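PDB 3VW5: cellobiose 2-epimerase from Ruminococcus albus, which catalyses the reversible epimerization of cellobiose to 4-O-beta-D-glucopyranosyl-D-mannose, working on the unmodified sugar. Local coordinates for residues I6-E9 / L10-I14; A329-V332 / W333-K337; F227-T230 / A231-V235. The protein carries 2 engineered substitutions. One frame throughout, in Å; residues are numbered along the deposited sequence.

Contacts 1 and 2 are neighbours in the (alpha/alpha)6 barrel, though they lie on helices far apart in sequence: 6-14 on helix 2-19 and 329-337 on helix 323-340. Their centres are 15 Å apart, and they meet where Ile6 CG1 rests 3.5 Å from Trp333 CE2, with Glu9 CB 4.1 Å from Trp333 CH2 beside it. Contact 3, the turn at 227-235 that follows strand 223-228, stands apart. Its centre is 41 Å from that of contact 1, on the other side of the chain's centre, and 35 Å from that of contact 2, with nearest atoms about 22 Å apart in the latter case.

Contact 1: residues I6-E9 / L10-I14; sequences IRQE and LTDHI
Leu10 gives its backbone N-H to Ile6 O (2.9 Å), an ordinary alpha-helical bond, while its side chain runs off to Leu64 of helix 47-64 and Cys379 of helix 373-385. Thr11 N bonds Arg7 O at 2.9 Å. Asp12 N continues the pattern to Gln8 O (2.7 Å). One residue on, helix 2-19 of the (alpha/alpha)6 barrel widens into a pi-type turn. His13 N approaches Glu9 O from well above the carbonyl plane at 3.2 Å, a bent bond, whereas Ile14 N meets that oxygen almost end-on to the carbonyl at 2.9 Å. His13 also carries the side-chain contact: ND1 donates to Glu9 OE1 (2.6 Å), which lies in the imidazole plane and is approached on its syn side. The two side chains run alongside each other, pointing the same way, with carboxylate and imidazole planes 68° apart. The bend at chi2 of Glu9 (59°) brings the acid round to the ring, and OE1 takes a second hydrogen bond from Trp349 NE1, so two donors fix it. Ile14 crosses the Glu9 chain at about a right angle, its CD1 4.2 Å from Glu9 CG and its flank packed on Phe56 and Cys379.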
ATOM      1  N   ILE A   6     -13.236  -5.589 -14.218  1.00 43.64           N
ATOM      2  CA  ILE A   6     -12.543  -4.886 -13.154  1.00 41.51           C
ATOM      3  C   ILE A   6     -12.866  -3.396 -13.188  1.00 39.66           C
ATOM      4  O   ILE A   6     -13.092  -2.781 -12.140  1.00 36.22           O
ATOM      5  CB  ILE A   6     -11.029  -5.168 -13.193  1.00 43.21           C
ATOM      6  CG1 ILE A   6     -10.747  -6.525 -12.548  1.00 38.98           C
ATOM      7  CG2 ILE A   6     -10.254  -4.077 -12.488  1.00 39.35           C
ATOM      8  CD1 ILE A   6      -9.379  -7.066 -12.847  1.00 37.82           C
ATOM      9  N   ARG A   7     -12.925  -2.832 -14.391  1.00 38.21           N
ATOM     10  CA  ARG A   7     -13.260  -1.423 -14.566  1.00 41.44           C
ATOM     11  C   ARG A   7     -14.645  -1.149 -13.991  1.00 43.61           C
ATOM     12  O   ARG A   7     -14.902  -0.087 -13.414  1.00 41.00           O
ATOM     13  CB  ARG A   7     -13.200  -1.031 -16.048  1.00 43.96           C
ATOM     14  CG  ARG A   7     -13.313   0.472 -16.313  1.00 49.47           C
ATOM     15  CD  ARG A   7     -13.252   0.799 -17.806  1.00 49.84           C
ATOM     16  NE  ARG A   7     -12.212   1.777 -18.160  1.00 57.31           N
ATOM     17  CZ  ARG A   7     -12.360   3.100 -18.055  1.00 63.76           C
ATOM     18  NH1 ARG A   7     -13.503   3.601 -17.580  1.00 53.25           N
ATOM     19  NH2 ARG A   7     -11.368   3.925 -18.418  1.00 58.12           N
ATOM     20  N   GLN A   8     -15.532  -2.133 -14.139  1.00 47.19           N
ATOM     21  CA  GLN A   8     -16.892  -2.049 -13.609  1.00 46.82           C
ATOM     22  C   GLN A   8     -16.915  -2.092 -12.085  1.00 45.93           C
ATOM     23  O   GLN A   8     -17.665  -1.345 -11.426  1.00 39.34           O
ATOM     24  CB  GLN A   8     -17.721  -3.203 -14.143  1.00 48.01           C
ATOM     25  CG  GLN A   8     -18.728  -2.795 -15.181  1.00 67.26           C
ATOM     26  CD  GLN A   8     -20.072  -3.449 -14.943  1.00 72.92           C
ATOM     27  OE1 GLN A   8     -20.565  -3.471 -13.813  1.00 63.87           O
ATOM     28  NE2 GLN A   8     -20.664  -4.001 -16.000  1.00 69.51           N
ATOM     29  N   GLU A   9     -16.094  -2.987 -11.536  1.00 41.67           N
ATOM     30  CA  GLU A   9     -15.967  -3.118 -10.090  1.00 43.03           C
ATOM     31  C   GLU A   9     -15.461  -1.807  -9.481  1.00 39.06           C
ATOM     32  O   GLU A   9     -15.946  -1.358  -8.441  1.00 39.21           O
ATOM     33  CB  GLU A   9     -15.048  -4.294  -9.736  1.00 43.21           C
ATOM     34  CG  GLU A   9     -14.827  -4.471  -8.241  1.00 41.94           C
ATOM     35  CD  GLU A   9     -16.121  -4.690  -7.484  1.00 44.09           C
ATOM     36  OE1 GLU A   9     -16.168  -4.376  -6.274  1.00 42.55           O
ATOM     37  OE2 GLU A   9     -17.090  -5.176  -8.105  1.00 49.58           O
ATOM     38  N   LEU A  10     -14.504  -1.180 -10.152  1.00 35.64           N
ATOM     39  CA  LEU A  10     -14.019   0.120  -9.717  1.00 38.24           C
ATOM     40  C   LEU A  10     -15.106   1.193  -9.808  1.00 39.34           C
ATOM     41  O   LEU A  10     -15.394   1.863  -8.807  1.00 39.37           O
ATOM     42  CB  LEU A  10     -12.781   0.525 -10.523  1.00 39.70           C
ATOM     43  CG  LEU A  10     -11.859   1.651 -10.036  1.00 41.78           C
ATOM     44  CD1 LEU A  10     -11.636   2.642 -11.157  1.00 38.52           C
ATOM     45  CD2 LEU A  10     -12.325   2.359  -8.770  1.00 34.10           C
ATOM     46  N   THR A  11     -15.712   1.349 -10.989  1.00 35.80           N
ATOM     47  CA  THR A  11     -16.650   2.457 -11.215  1.00 41.65           C
ATOM     48  C   THR A  11     -18.055   2.287 -10.630  1.00 45.95           C
ATOM     49  O   THR A  11     -18.695   3.280 -10.274  1.00 44.35           O
ATOM     50  CB  THR A  11     -16.793   2.818 -12.701  1.00 44.72           C
ATOM     51  OG1 THR A  11     -17.475   1.762 -13.394  1.00 47.62           O
ATOM     52  CG2 THR A  11     -15.419   3.083 -13.328  1.00 40.11           C
ATOM     53  N   ASP A  12     -18.551   1.050 -10.543  1.00 44.26           N
ATOM     54  CA  ASP A  12     -19.937   0.857 -10.097  1.00 46.11           C
ATOM     55  C   ASP A  12     -20.049   0.361  -8.670  1.00 46.51           C
ATOM     56  O   ASP A  12     -21.114   0.477  -8.056  1.00 45.23           O
ATOM     57  CB  ASP A  12     -20.718  -0.073 -11.030  1.00 51.87           C
ATOM     58  CG  ASP A  12     -20.755   0.436 -12.461  1.00 58.43           C
ATOM     59  OD1 ASP A  12     -20.798   1.676 -12.654  1.00 60.55           O
ATOM     60  OD2 ASP A  12     -20.729  -0.401 -13.397  1.00 63.84           O
ATOM     61  N   HIS A  13     -18.960  -0.191  -8.138  1.00 46.45           N
ATOM     62  CA  HIS A  13     -18.993  -0.737  -6.783  1.00 42.60           C
ATOM     63  C   HIS A  13     -18.109   0.023  -5.791  1.00 39.35           C
ATOM     64  O   HIS A  13     -18.595   0.555  -4.794  1.00 39.73           O
ATOM     65  CB  HIS A  13     -18.669  -2.244  -6.782  1.00 42.41           C
ATOM     66  CG  HIS A  13     -19.056  -2.936  -5.511  1.00 48.31           C
ATOM     67  ND1 HIS A  13     -18.284  -3.916  -4.921  1.00 43.83           N
ATOM     68  CD2 HIS A  13     -20.138  -2.778  -4.704  1.00 38.19           C
ATOM     69  CE1 HIS A  13     -18.868  -4.327  -3.811  1.00 43.63           C
ATOM     70  NE2 HIS A  13     -19.997  -3.650  -3.657  1.00 39.17           N
ATOM     71  N   ILE A  14     -16.815   0.074  -6.076  1.00 39.78           N
ATOM     72  CA  ILE A  14     -15.839   0.659  -5.154  1.00 38.82           C
ATOM     73  C   ILE A  14     -16.010   2.169  -4.955  1.00 38.65           C
ATOM     74  O   ILE A  14     -16.163   2.642  -3.827  1.00 39.12           O
ATOM     75  CB  ILE A  14     -14.396   0.336  -5.591  1.00 34.11           C
ATOM     76  CG1 ILE A  14     -14.132  -1.168  -5.480  1.00 37.11           C
ATOM     77  CG2 ILE A  14     -13.395   1.099  -4.765  1.00 32.16           C
ATOM     78  CD1 ILE A  14     -12.780  -1.606  -6.044  1.00 36.51           C
TER

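Contact 2: residues A329-V332 / W333-K337; sequences AKSV and WENIK
Trp333 N donates to Ala329 O at 2.9 Å, nearly straight at the hydrogen (171°), and Glu334 N to Lys330 O, Asn335 N to Ser331 O and Ile336 N to Val332 O follow the same alpha-helical i to i-4 pattern. Ser331 O is gripped twice, because Asn335 ND2 also donates to it at 2.7 Å; the backbone and amide N-H groups reach this oxygen from opposite faces of the carbonyl plane. The Asn335 amide curls back over the preceding turn because CG sits beside its own backbone N (chi1 -70°). Ser331 OG turns elsewhere, to Gly286 O. On the next flank Lys330 and Glu334 run side by side, and NZ of Lys330 forms a salt bridge with Glu334 OE1 at 2.6 Å, arriving from above the carboxylate plane (49° out of it). Lys337 NZ adds a weaker salt bridge to Glu334 OE2 (3.1 Å) and holds Glu5 as well. An alanine in place of Glu334 would remove the carboxylate between the two ammonium groups, probably leaving Lys330 without this mate and Lys337 more dependent on Glu5. Trp333 carries Lys337 CG over one face, 3.6 Å above the plane and toward the rim, while its NE1 bonds Glu5. Val332 CG1 and Ile336 CD1 touch at 4.2 Å and pack on helix 303-318. A helix so lined, with apolar flanks against two neighbouring helices and a spaced lysine-glutamate network along another, is a constituent of the (alpha/alpha)6 barrel.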
ATOM      1  N   ALA A 329      -3.344 -14.537 -12.781  1.00 45.20           N
ATOM      2  CA  ALA A 329      -4.047 -13.275 -12.586  1.00 41.64           C
ATOM      3  C   ALA A 329      -5.553 -13.490 -12.658  1.00 45.92           C
ATOM      4  O   ALA A 329      -6.285 -13.103 -11.737  1.00 44.94           O
ATOM      5  CB  ALA A 329      -3.613 -12.256 -13.626  1.00 41.54           C
ATOM      6  N   LYS A 330      -6.008 -14.126 -13.742  1.00 46.46           N
ATOM      7  CA  LYS A 330      -7.439 -14.377 -13.948  1.00 48.73           C
ATOM      8  C   LYS A 330      -8.003 -15.202 -12.795  1.00 47.81           C
ATOM      9  O   LYS A 330      -9.096 -14.943 -12.284  1.00 45.77           O
ATOM     10  CB  LYS A 330      -7.695 -15.118 -15.267  1.00 48.02           C
ATOM     11  CG  LYS A 330      -9.057 -14.808 -15.887  1.00 49.75           C
ATOM     12  CD  LYS A 330      -9.551 -15.915 -16.817  1.00 60.60           C
ATOM     13  CE  LYS A 330     -10.814 -15.504 -17.595  1.00 74.97           C
ATOM     14  NZ  LYS A 330     -12.103 -15.610 -16.810  1.00 70.85           N
ATOM     15  N   SER A 331      -7.237 -16.205 -12.399  1.00 45.13           N
ATOM     16  CA  SER A 331      -7.645 -17.109 -11.357  1.00 41.86           C
ATOM     17  C   SER A 331      -7.890 -16.322 -10.067  1.00 46.26           C
ATOM     18  O   SER A 331      -8.945 -16.452  -9.437  1.00 43.56           O
ATOM     19  CB  SER A 331      -6.559 -18.170 -11.178  1.00 42.89           C
ATOM     20  OG  SER A 331      -6.980 -19.197 -10.305  1.00 53.11           O
ATOM     21  N   VAL A 332      -6.927 -15.488  -9.686  1.00 42.73           N
ATOM     22  CA  VAL A 332      -7.065 -14.715  -8.461  1.00 43.36           C
ATOM     23  C   VAL A 332      -8.255 -13.774  -8.567  1.00 40.48           C
ATOM     24  O   VAL A 332      -9.060 -13.650  -7.641  1.00 38.75           O
ATOM     25  CB  VAL A 332      -5.791 -13.917  -8.146  1.00 39.70           C
ATOM     26  CG1 VAL A 332      -6.028 -12.978  -6.977  1.00 35.09           C
ATOM     27  CG2 VAL A 332      -4.662 -14.866  -7.849  1.00 35.13           C
ATOM     28  N   TRP A 333      -8.372 -13.112  -9.705  1.00 40.86           N
ATOM     29  CA  TRP A 333      -9.525 -12.243  -9.929  1.00 44.24           C
ATOM     30  C   TRP A 333     -10.857 -13.011  -9.880  1.00 42.89           C
ATOM     31  O   TRP A 333     -11.808 -12.587  -9.207  1.00 41.37           O
ATOM     32  CB  TRP A 333      -9.376 -11.489 -11.247  1.00 39.81           C
ATOM     33  CG  TRP A 333     -10.615 -10.819 -11.689  1.00 42.71           C
ATOM     34  CD1 TRP A 333     -11.290 -11.034 -12.852  1.00 42.20           C
ATOM     35  CD2 TRP A 333     -11.344  -9.811 -10.979  1.00 40.19           C
ATOM     36  NE1 TRP A 333     -12.392 -10.221 -12.912  1.00 42.09           N
ATOM     37  CE2 TRP A 333     -12.450  -9.459 -11.775  1.00 39.81           C
ATOM     38  CE3 TRP A 333     -11.162  -9.167  -9.751  1.00 37.26           C
ATOM     39  CZ2 TRP A 333     -13.377  -8.497 -11.385  1.00 37.69           C
ATOM     40  CZ3 TRP A 333     -12.081  -8.207  -9.363  1.00 41.12           C
ATOM     41  CH2 TRP A 333     -13.179  -7.883 -10.180  1.00 43.48           C
ATOM     42  N   GLU A 334     -10.927 -14.142 -10.581  1.00 44.63           N
ATOM     43  CA  GLU A 334     -12.141 -14.959 -10.563  1.00 45.02           C
ATOM     44  C   GLU A 334     -12.550 -15.249  -9.119  1.00 43.03           C
ATOM     45  O   GLU A 334     -13.735 -15.182  -8.766  1.00 40.20           O
ATOM     46  CB  GLU A 334     -11.970 -16.251 -11.366  1.00 41.79           C
ATOM     47  CG  GLU A 334     -11.883 -16.040 -12.886  1.00 50.37           C
ATOM     48  CD  GLU A 334     -13.164 -15.456 -13.501  1.00 67.33           C
ATOM     49  OE1 GLU A 334     -13.065 -14.718 -14.528  1.00 63.36           O
ATOM     50  OE2 GLU A 334     -14.273 -15.741 -12.964  1.00 65.76           O
ATOM     51  N   ASN A 335     -11.564 -15.534  -8.275  1.00 42.30           N
ATOM     52  CA  ASN A 335     -11.849 -15.854  -6.880  1.00 33.37           C
ATOM     53  C   ASN A 335     -12.126 -14.640  -5.996  1.00 36.94           C
ATOM     54  O   ASN A 335     -12.839 -14.750  -5.001  1.00 39.45           O
ATOM     55  CB  ASN A 335     -10.766 -16.755  -6.301  1.00 33.33           C
ATOM     56  CG  ASN A 335     -10.812 -18.147  -6.889  1.00 39.31           C
ATOM     57  OD1 ASN A 335     -11.521 -19.017  -6.391  1.00 46.51           O
ATOM     58  ND2 ASN A 335     -10.080 -18.361  -7.974  1.00 44.51           N
ATOM     59  N   ILE A 336     -11.580 -13.483  -6.360  1.00 37.99           N
ATOM     60  CA  ILE A 336     -11.999 -12.235  -5.736  1.00 35.81           C
ATOM     61  C   ILE A 336     -13.515 -12.038  -5.950  1.00 39.49           C
ATOM     62  O   ILE A 336     -14.248 -11.707  -5.013  1.00 40.67           O
ATOM     63  CB  ILE A 336     -11.219 -11.033  -6.296  1.00 37.60           C
ATOM     64  CG1 ILE A 336      -9.773 -11.063  -5.809  1.00 41.47           C
ATOM     65  CG2 ILE A 336     -11.867  -9.718  -5.896  1.00 31.03           C
ATOM     66  CD1 ILE A 336      -8.906 -10.016  -6.483  1.00 35.30           C
ATOM     67  N   LYS A 337     -13.985 -12.260  -7.174  1.00 34.13           N
ATOM     68  CA  LYS A 337     -15.405 -12.094  -7.485  1.00 38.08           C
ATOM     69  C   LYS A 337     -16.287 -13.044  -6.679  1.00 37.81           C
ATOM     70  O   LYS A 337     -17.285 -12.636  -6.082  1.00 35.95           O
ATOM     71  CB  LYS A 337     -15.668 -12.339  -8.981  1.00 41.19           C
ATOM     72  CG  LYS A 337     -15.099 -11.297  -9.923  1.00 40.91           C
ATOM     73  CD  LYS A 337     -15.629 -11.483 -11.342  1.00 47.06           C
ATOM     74  CE  LYS A 337     -15.118 -12.768 -11.968  1.00 50.15           C
ATOM     75  NZ  LYS A 337     -15.642 -12.940 -13.349  1.00 51.78           N
TER

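Contact 3: residues F227-T230 / A231-V235; sequences FFDT and AFNLV
Val235 N donates to Phe227 O (3.0 Å) at the base of a short beta hairpin, closed by one bridge between Phe228 and Leu234, whose tip is a type I turn, Asp229 to Phe232, followed by a classic G1 bulge. Asp229 defines it: its N donates to Asn233 O, its O accepts from Phe232 N (2.8 Å), and Phe232 at the bulge takes up the left-handed helical conformation (phi 56°, psi 33°). The Asp229 carboxylate braces the turn from within. CG lies between backbone N and carbonyl carbon (chi1 53°), bringing OD1 over the chain to accept Ala231 N at 3.1 Å, an Asx turn, and Asn233 N at 2.8 Å; the two donors come from opposite faces of the carboxylate. Aromatic packing holds the other side. Phe232 points the edge at CD1 onto a face of Phe228 in a T-shaped pair, centroids 5.1 Å apart, and Phe232 makes a second edge-to-face pair with Tyr150. Both rings also lean on helix 199-216. Among the aliphatic contacts, Phe227 CB meets Val235 CB at 4.2 Å, and Val235 CG2 lies near the Asp229 backbone. A water bridges two side chains, donating a hydrogen bond to Asp229 OD2 (2.7 Å) and accepting one from Asn233 ND2 (2.8 Å).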
ATOM      1  N   PHE A 227      11.296  -9.032   8.981  1.00 38.49           N
ATOM      2  CA  PHE A 227      11.638  -8.303  10.209  1.00 39.80           C
ATOM      3  C   PHE A 227      13.134  -8.378  10.546  1.00 38.95           C
ATOM      4  O   PHE A 227      13.779  -9.418  10.362  1.00 34.54           O
ATOM      5  CB  PHE A 227      10.814  -8.811  11.400  1.00 35.58           C
ATOM      6  CG  PHE A 227       9.335  -8.627  11.238  1.00 39.94           C
ATOM      7  CD1 PHE A 227       8.781  -7.350  11.194  1.00 46.76           C
ATOM      8  CD2 PHE A 227       8.487  -9.721  11.137  1.00 41.06           C
ATOM      9  CE1 PHE A 227       7.411  -7.165  11.050  1.00 46.54           C
ATOM     10  CE2 PHE A 227       7.115  -9.546  10.994  1.00 47.37           C
ATOM     11  CZ  PHE A 227       6.575  -8.264  10.950  1.00 48.49           C
ATOM     12  N   PHE A 228      13.672  -7.266  11.043  1.00 36.53           N
ATOM     13  CA  PHE A 228      15.091  -7.181  11.372  1.00 39.73           C
ATOM     14  C   PHE A 228      15.330  -6.443  12.678  1.00 39.45           C
ATOM     15  O   PHE A 228      14.492  -5.667  13.131  1.00 41.37           O
ATOM     16  CB  PHE A 228      15.904  -6.473  10.275  1.00 35.32           C
ATOM     17  CG  PHE A 228      15.540  -6.871   8.882  1.00 40.10           C
ATOM     18  CD1 PHE A 228      16.315  -7.782   8.185  1.00 37.03           C
ATOM     19  CD2 PHE A 228      14.428  -6.303   8.251  1.00 36.63           C
ATOM     20  CE1 PHE A 228      15.980  -8.139   6.886  1.00 36.86           C
ATOM     21  CE2 PHE A 228      14.086  -6.655   6.977  1.00 33.93           C
ATOM     22  CZ  PHE A 228      14.862  -7.570   6.283  1.00 39.27           C
ATOM     23  N   ASP A 229      16.500  -6.681  13.264  1.00 40.54           N
ATOM     24  CA  ASP A 229      16.995  -5.855  14.361  1.00 48.03           C
ATOM     25  C   ASP A 229      17.862  -4.688  13.859  1.00 46.55           C
ATOM     26  O   ASP A 229      18.015  -4.466  12.647  1.00 38.12           O
ATOM     27  CB  ASP A 229      17.774  -6.696  15.378  1.00 41.72           C
ATOM     28  CG  ASP A 229      18.877  -7.534  14.736  1.00 47.09           C
ATOM     29  OD1 ASP A 229      19.399  -7.159  13.654  1.00 44.04           O
ATOM     30  OD2 ASP A 229      19.223  -8.584  15.328  1.00 52.34           O
ATOM     31  N   THR A 230      18.439  -3.956  14.808  1.00 46.34           N
ATOM     32  CA  THR A 230      19.166  -2.738  14.490  1.00 42.30           C
ATOM     33  C   THR A 230      20.438  -3.039  13.709  1.00 41.57           C
ATOM     34  O   THR A 230      21.086  -2.134  13.204  1.00 45.47           O
ATOM     35  CB  THR A 230      19.460  -1.927  15.754  1.00 43.16           C
ATOM     36  OG1 THR A 230      19.736  -2.831  16.824  1.00 48.56           O
ATOM     37  CG2 THR A 230      18.241  -1.103  16.148  1.00 45.24           C
ATOM     38  N   ALA A 231      20.762  -4.324  13.584  1.00 45.08           N
ATOM     39  CA  ALA A 231      21.919  -4.797  12.814  1.00 45.42           C
ATOM     40  C   ALA A 231      21.531  -5.345  11.431  1.00 46.64           C
ATOM     41  O   ALA A 231      22.359  -5.918  10.708  1.00 46.39           O
ATOM     42  CB  ALA A 231      22.660  -5.864  13.609  1.00 38.90           C
ATOM     43  N   PHE A 232      20.266  -5.161  11.067  1.00 45.00           N
ATOM     44  CA  PHE A 232      19.719  -5.773   9.858  1.00 42.50           C
ATOM     45  C   PHE A 232      19.880  -7.292   9.812  1.00 45.78           C
ATOM     46  O   PHE A 232      20.047  -7.881   8.742  1.00 44.96           O
ATOM     47  CB  PHE A 232      20.290  -5.125   8.600  1.00 40.42           C
ATOM     48  CG  PHE A 232      19.351  -4.162   7.965  1.00 42.91           C
ATOM     49  CD1 PHE A 232      18.135  -4.605   7.475  1.00 43.74           C
ATOM     50  CD2 PHE A 232      19.656  -2.817   7.884  1.00 42.87           C
ATOM     51  CE1 PHE A 232      17.243  -3.718   6.892  1.00 52.75           C
ATOM     52  CE2 PHE A 232      18.768  -1.920   7.299  1.00 50.75           C
ATOM     53  CZ  PHE A 232      17.560  -2.371   6.802  1.00 51.54           C
ATOM     54  N   ASN A 233      19.832  -7.916  10.981  1.00 42.16           N
ATOM     55  CA  ASN A 233      19.765  -9.355  11.046  1.00 41.95           C
ATOM     56  C   ASN A 233      18.328  -9.814  11.234  1.00 40.35           C
ATOM     57  O   ASN A 233      17.517  -9.137  11.868  1.00 34.67           O
ATOM     58  CB  ASN A 233      20.666  -9.906  12.157  1.00 43.16           C
ATOM     59  CG  ASN A 233      22.119  -9.974  11.752  1.00 45.23           C
ATOM     60  OD1 ASN A 233      22.455 -10.071  10.569  1.00 45.12           O
ATOM     61  ND2 ASN A 233      22.999  -9.931  12.742  1.00 54.67           N
ATOM     62  N   LEU A 234      18.033 -10.982  10.687  1.00 39.24           N
ATOM     63  CA  LEU A 234      16.693 -11.544  10.704  1.00 39.56           C
ATOM     64  C   LEU A 234      16.143 -11.778  12.111  1.00 39.81           C
ATOM     65  O   LEU A 234      16.842 -12.261  13.003  1.00 44.54           O
ATOM     66  CB  LEU A 234      16.699 -12.848   9.918  1.00 44.47           C
ATOM     67  CG  LEU A 234      15.416 -13.444   9.355  1.00 47.78           C
ATOM     68  CD1 LEU A 234      14.499 -12.396   8.739  1.00 38.06           C
ATOM     69  CD2 LEU A 234      15.850 -14.459   8.317  1.00 42.81           C
ATOM     70  N   VAL A 235      14.880 -11.408  12.288  1.00 42.96           N
ATOM     71  CA  VAL A 235      14.128 -11.606  13.521  1.00 42.04           C
ATOM     72  C   VAL A 235      12.850 -12.350  13.156  1.00 42.91           C
ATOM     73  O   VAL A 235      12.134 -11.930  12.248  1.00 44.60           O
ATOM     74  CB  VAL A 235      13.704 -10.257  14.123  1.00 45.26           C
ATOM     75  CG1 VAL A 235      12.455 -10.429  14.998  1.00 48.66           C
ATOM     76  CG2 VAL A 235      14.856  -9.607  14.883  1.00 38.79           C
TER
HETATM   77  O   HOH W   1      21.845  -9.146  15.214  1.00 42.19           O